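Local coordinates for Pre-mRNA-splicing factor SAD1 (Saccharomyces cerevisiae, PDB 4MSX), which promotes assembly of newly made U4 snRNA into the U4/U6 snRNP and is required for pre-mRNA splicing, as a catalytically inactive relative of ubiquitin-specific proteases, at residues I112-E117 / M132-V137; V121-N124 / K129-M132. All blocks are in the same frame, centred on the assembly; numbering follows the deposited sequence.

Contact 1 (I112-E117 / M132-V137); sequences IHSIDE and MLPQNV. With ZN (zinc ion), chain B.
Ser-114 and Ile-115, neighbours on helix 109-116, meet Leu-133 and Pro-134 of the loop that follows strand 130-132, and the contact between them is all van der Waals, with no hydrogen bond crossing it. The side chain of Ser-114 points at the loop and lies against the peptide joining Leu-133 to Pro-134: its OG is 3.5 Å from C of Leu-133 and 3.4 Å from N of Pro-134, but the tertiary amide nitrogen of a proline has no hydrogen to give. Flanking this, CB of Ser-114 is 3.7 Å from CB of Leu-133, and OG is 3.6 Å from CD of Pro-134. With chi1 at 74°, OG sits between the backbone N and the carbonyl carbon, folded back along the helix, where it hydrogen-bonds to the carbonyl O of Phe-111; the hydroxyl is thus satisfied within its own helix. O of Leu-133 bonds to ND1 of His-120. Ile-115 adds the apolar share from the more exposed side; its side chain and that of Pro-134 cross obliquely, CG1 of Ile-115 lying 3.8 Å from CG of Pro-134. The peptide bond before Pro-134 is cis, which probably helps bring the ring toward the helix.

Both segments belong to the UBP-type zinc finger. His-113, one residue before Ser-114, sends its ring to the zinc ion, which NE2 binds at 2.0 Å; Cys-94, Cys-97 and His-119 complete the site. The imidazole is stacked on Tyr-101, and CB of Glu-117 covers one of its faces near the rim.

Opposite Met-132 stand two residues, Asn-136 and Val-137, a geometry consistent with a G1 beta bulge; N of Met-132 bonds to O of Val-137 at 3.0 Å and the returning bonds are weak. A side-chain bond runs from NE of Arg-104 to OD1 of Asn-136.

Contact 2 (V121-N124 / K129-M132); sequences VFLN and KFYM
Phe-122 and Tyr-131 form the hydrogen-bonded pair of an antiparallel beta hairpin: N of Phe-122 reaches O of Tyr-131 at 2.9 Å, and N of Tyr-131 returns to O of Phe-122, tilted 27° from the carbonyl plane. A third bond, N of Asn-124 to O of Lys-129, is nearly straight at 174°.

The apolar packing is tight on the face carrying Leu-123 and Phe-130. CD1 of Leu-123 stands over the centre of the Phe-130 ring in a CH-pi contact, 3.8 Å from the centroid; with CG trans to the backbone N (chi1 175°), the leucine branch reaches across to its neighbour. An alanine in place of Phe-130 is likely to leave this methyl without the ring face beneath it and open a gap toward Leu-148 and Ile-151. Farther along, CG2 of Val-121 lies beside SD of Met-132 at 3.8 Å. The looser side is at the turn, where CB of the exposed Lys-129 points away from strand 121-124 and stays 5.0 Å from CB of Asn-124.

Strand 121-124 also bonds to strand 91-94, and 137-138 follows 130-132 in the five-stranded sheet, while helix 146-155 covers the Phe-130 face.

Contact 2 is buried, contact 1 only partly so: the hairpin is held by regular backbone bonds and hydrophobic faces, whereas the helix meets the loop through a few van der Waals touches. They share Met-132, where the strand segment of contact 2 ends and the loop segment of contact 1 begins. Phe-122 joins them most directly. On the sheet face opposite Phe-130, its ring packs on Ser-114 (CE1 to CB, 3.8 Å) and on Leu-133 (CD1 to CD1, 3.8 Å). His-113, on the helix of contact 1, binds the zinc ion, and Phe-122 of contact 2 packs against it and Cys-94, so the hairpin lies directly behind two zinc ligands.

Contact 1 (I112-E117 / M132-V137)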
# COMPACT_ATOMS: atom_id res chain seq x y z
N ILE A 112 5.59 -35.74 10.50
CA ILE A 112 6.02 -36.63 9.43
C ILE A 112 7.07 -36.04 8.52
O ILE A 112 8.03 -36.71 8.15
CB ILE A 112 4.81 -37.12 8.57
CG1 ILE A 112 3.88 -37.95 9.43
CG2 ILE A 112 5.27 -37.82 7.33
CD1 ILE A 112 2.58 -38.33 8.69
N HIS A 113 6.89 -34.78 8.12
CA HIS A 113 7.89 -34.13 7.29
C HIS A 113 9.24 -34.17 8.02
O HIS A 113 10.28 -34.32 7.38
CB HIS A 113 7.52 -32.62 7.15
CG HIS A 113 8.46 -31.83 6.29
ND1 HIS A 113 8.52 -31.97 4.92
CD2 HIS A 113 9.31 -30.82 6.60
CE1 HIS A 113 9.42 -31.13 4.43
NE2 HIS A 113 9.90 -30.41 5.43
N SER A 114 9.21 -33.98 9.33
CA SER A 114 10.48 -33.75 10.03
C SER A 114 11.29 -35.05 9.99
O SER A 114 12.49 -35.03 9.78
CB SER A 114 10.27 -33.29 11.46
OG SER A 114 9.83 -34.29 12.35
N ILE A 115 10.62 -36.19 10.14
CA ILE A 115 11.32 -37.50 10.10
C ILE A 115 11.70 -37.87 8.68
O ILE A 115 12.87 -38.07 8.38
CB ILE A 115 10.48 -38.58 10.77
CG1 ILE A 115 10.35 -38.21 12.25
CG2 ILE A 115 11.18 -39.99 10.57
CD1 ILE A 115 9.23 -38.93 13.04
N ASP A 116 10.73 -37.88 7.77
CA ASP A 116 10.97 -38.29 6.41
C ASP A 116 11.81 -37.41 5.56
O ASP A 116 12.47 -37.90 4.67
CB ASP A 116 9.64 -38.54 5.69
CG ASP A 116 8.92 -39.76 6.27
OD1 ASP A 116 9.55 -40.45 7.07
OD2 ASP A 116 7.75 -40.02 5.97
N GLU A 117 11.76 -36.08 5.74
CA GLU A 117 12.62 -35.23 4.94
C GLU A 117 13.88 -34.84 5.75
O GLU A 117 14.77 -34.19 5.21
CB GLU A 117 11.86 -33.96 4.47
CG GLU A 117 10.55 -34.33 3.68
CD GLU A 117 10.81 -35.28 2.52
OE1 GLU A 117 11.77 -35.04 1.74
OE2 GLU A 117 10.07 -36.28 2.38
N MET A 132 11.63 -27.73 17.70
CA MET A 132 12.39 -28.81 17.13
C MET A 132 11.45 -30.00 16.99
O MET A 132 10.69 -30.32 17.93
CB MET A 132 13.54 -29.20 18.07
CG MET A 132 14.66 -28.20 18.14
SD MET A 132 15.50 -28.04 16.55
CE MET A 132 16.98 -27.13 17.05
N LEU A 133 11.48 -30.63 15.83
CA LEU A 133 10.68 -31.86 15.59
C LEU A 133 11.61 -32.90 14.97
O LEU A 133 12.43 -32.58 14.10
CB LEU A 133 9.47 -31.58 14.66
CG LEU A 133 8.37 -30.61 15.14
CD1 LEU A 133 7.27 -30.39 14.05
CD2 LEU A 133 7.72 -31.12 16.41
N PRO A 134 11.46 -34.19 15.38
CA PRO A 134 10.42 -34.80 16.21
C PRO A 134 10.61 -34.68 17.73
O PRO A 134 9.73 -35.19 18.43
CB PRO A 134 10.44 -36.30 15.80
CG PRO A 134 11.83 -36.57 15.30
CD PRO A 134 12.36 -35.18 14.75
N GLN A 135 11.64 -33.98 18.22
CA GLN A 135 11.79 -33.83 19.68
C GLN A 135 10.50 -33.26 20.23
O GLN A 135 10.09 -33.59 21.31
CB GLN A 135 12.94 -32.89 20.06
CG GLN A 135 14.33 -33.34 19.65
CD GLN A 135 14.69 -33.02 18.19
OE1 GLN A 135 13.81 -32.84 17.29
NE2 GLN A 135 16.01 -32.96 17.94
N ASN A 136 9.85 -32.37 19.47
CA ASN A 136 8.68 -31.65 19.99
C ASN A 136 8.96 -30.81 21.25
O ASN A 136 8.20 -30.85 22.22
CB ASN A 136 7.50 -32.59 20.22
CG ASN A 136 6.19 -31.86 20.18
OD1 ASN A 136 6.15 -30.63 20.29
ND2 ASN A 136 5.09 -32.61 19.99
N VAL A 137 10.04 -30.04 21.23
CA VAL A 137 10.33 -29.11 22.32
C VAL A 137 10.47 -27.69 21.75
O VAL A 137 11.03 -27.52 20.68
CB VAL A 137 11.61 -29.52 23.04
CG1 VAL A 137 11.46 -30.97 23.57
CG2 VAL A 137 12.79 -29.48 22.09
ZN ZN B . 11.35 -29.01 5.15

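Contact 2 (V121-N124 / K129-M132)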
# COMPACT_ATOMS: atom_id res chain seq x y z
N VAL A 121 13.76 -27.98 12.18
CA VAL A 121 13.49 -26.67 12.87
C VAL A 121 12.27 -26.00 12.20
O VAL A 121 12.28 -25.84 10.98
CB VAL A 121 14.73 -25.73 12.73
CG1 VAL A 121 14.59 -24.47 13.65
CG2 VAL A 121 16.01 -26.51 13.07
N PHE A 122 11.24 -25.68 12.99
CA PHE A 122 9.98 -25.17 12.52
C PHE A 122 9.63 -23.86 13.25
O PHE A 122 10.04 -23.63 14.40
CB PHE A 122 8.87 -26.19 12.80
CG PHE A 122 9.04 -27.44 11.97
CD1 PHE A 122 10.00 -28.39 12.34
CD2 PHE A 122 8.34 -27.59 10.76
CE1 PHE A 122 10.22 -29.53 11.54
CE2 PHE A 122 8.51 -28.71 9.96
CZ PHE A 122 9.45 -29.71 10.35
N LEU A 123 8.83 -23.03 12.57
CA LEU A 123 8.27 -21.85 13.19
C LEU A 123 6.77 -22.01 13.21
O LEU A 123 6.14 -22.23 12.16
CB LEU A 123 8.66 -20.58 12.36
CG LEU A 123 8.02 -19.31 12.87
CD1 LEU A 123 8.46 -18.90 14.35
CD2 LEU A 123 8.38 -18.21 11.91
N ASN A 124 6.14 -21.83 14.37
CA ASN A 124 4.69 -21.84 14.38
C ASN A 124 4.24 -20.48 13.82
O ASN A 124 4.63 -19.47 14.40
CB ASN A 124 4.15 -21.97 15.82
CG ASN A 124 2.64 -22.06 15.87
OD1 ASN A 124 1.93 -21.21 15.32
ND2 ASN A 124 2.12 -23.13 16.51
N LYS A 129 6.45 -19.05 17.94
CA LYS A 129 7.44 -19.81 18.71
C LYS A 129 8.11 -20.88 17.82
O LYS A 129 7.48 -21.41 16.91
CB LYS A 129 6.74 -20.49 19.88
CG LYS A 129 6.33 -19.53 20.99
CD LYS A 129 5.22 -20.15 21.83
CE LYS A 129 4.83 -19.25 23.00
NZ LYS A 129 3.56 -19.77 23.58
N PHE A 130 9.38 -21.15 18.07
CA PHE A 130 10.17 -22.09 17.30
C PHE A 130 10.20 -23.46 17.98
O PHE A 130 10.29 -23.55 19.23
CB PHE A 130 11.60 -21.61 17.24
CG PHE A 130 11.79 -20.34 16.45
CD1 PHE A 130 11.68 -19.09 17.07
CD2 PHE A 130 12.05 -20.39 15.07
CE1 PHE A 130 11.87 -17.92 16.32
CE2 PHE A 130 12.24 -19.20 14.32
CZ PHE A 130 12.15 -17.99 14.96
N TYR A 131 10.19 -24.51 17.16
CA TYR A 131 10.13 -25.88 17.69
C TYR A 131 11.11 -26.75 16.96
O TYR A 131 11.35 -26.59 15.75
CB TYR A 131 8.74 -26.46 17.53
CG TYR A 131 7.74 -25.80 18.41
CD1 TYR A 131 7.48 -26.27 19.70
CD2 TYR A 131 7.09 -24.64 17.99
CE1 TYR A 131 6.57 -25.63 20.53
CE2 TYR A 131 6.17 -24.01 18.81
CZ TYR A 131 5.93 -24.49 20.08
OH TYR A 131 5.03 -23.83 20.89
N MET A 132 11.63 -27.73 17.70
CA MET A 132 12.39 -28.81 17.13
C MET A 132 11.45 -30.00 16.99
O MET A 132 10.69 -30.32 17.93
CB MET A 132 13.54 -29.20 18.07
CG MET A 132 14.66 -28.20 18.14
SD MET A 132 15.50 -28.04 16.55
CE MET A 132 16.98 -27.13 17.05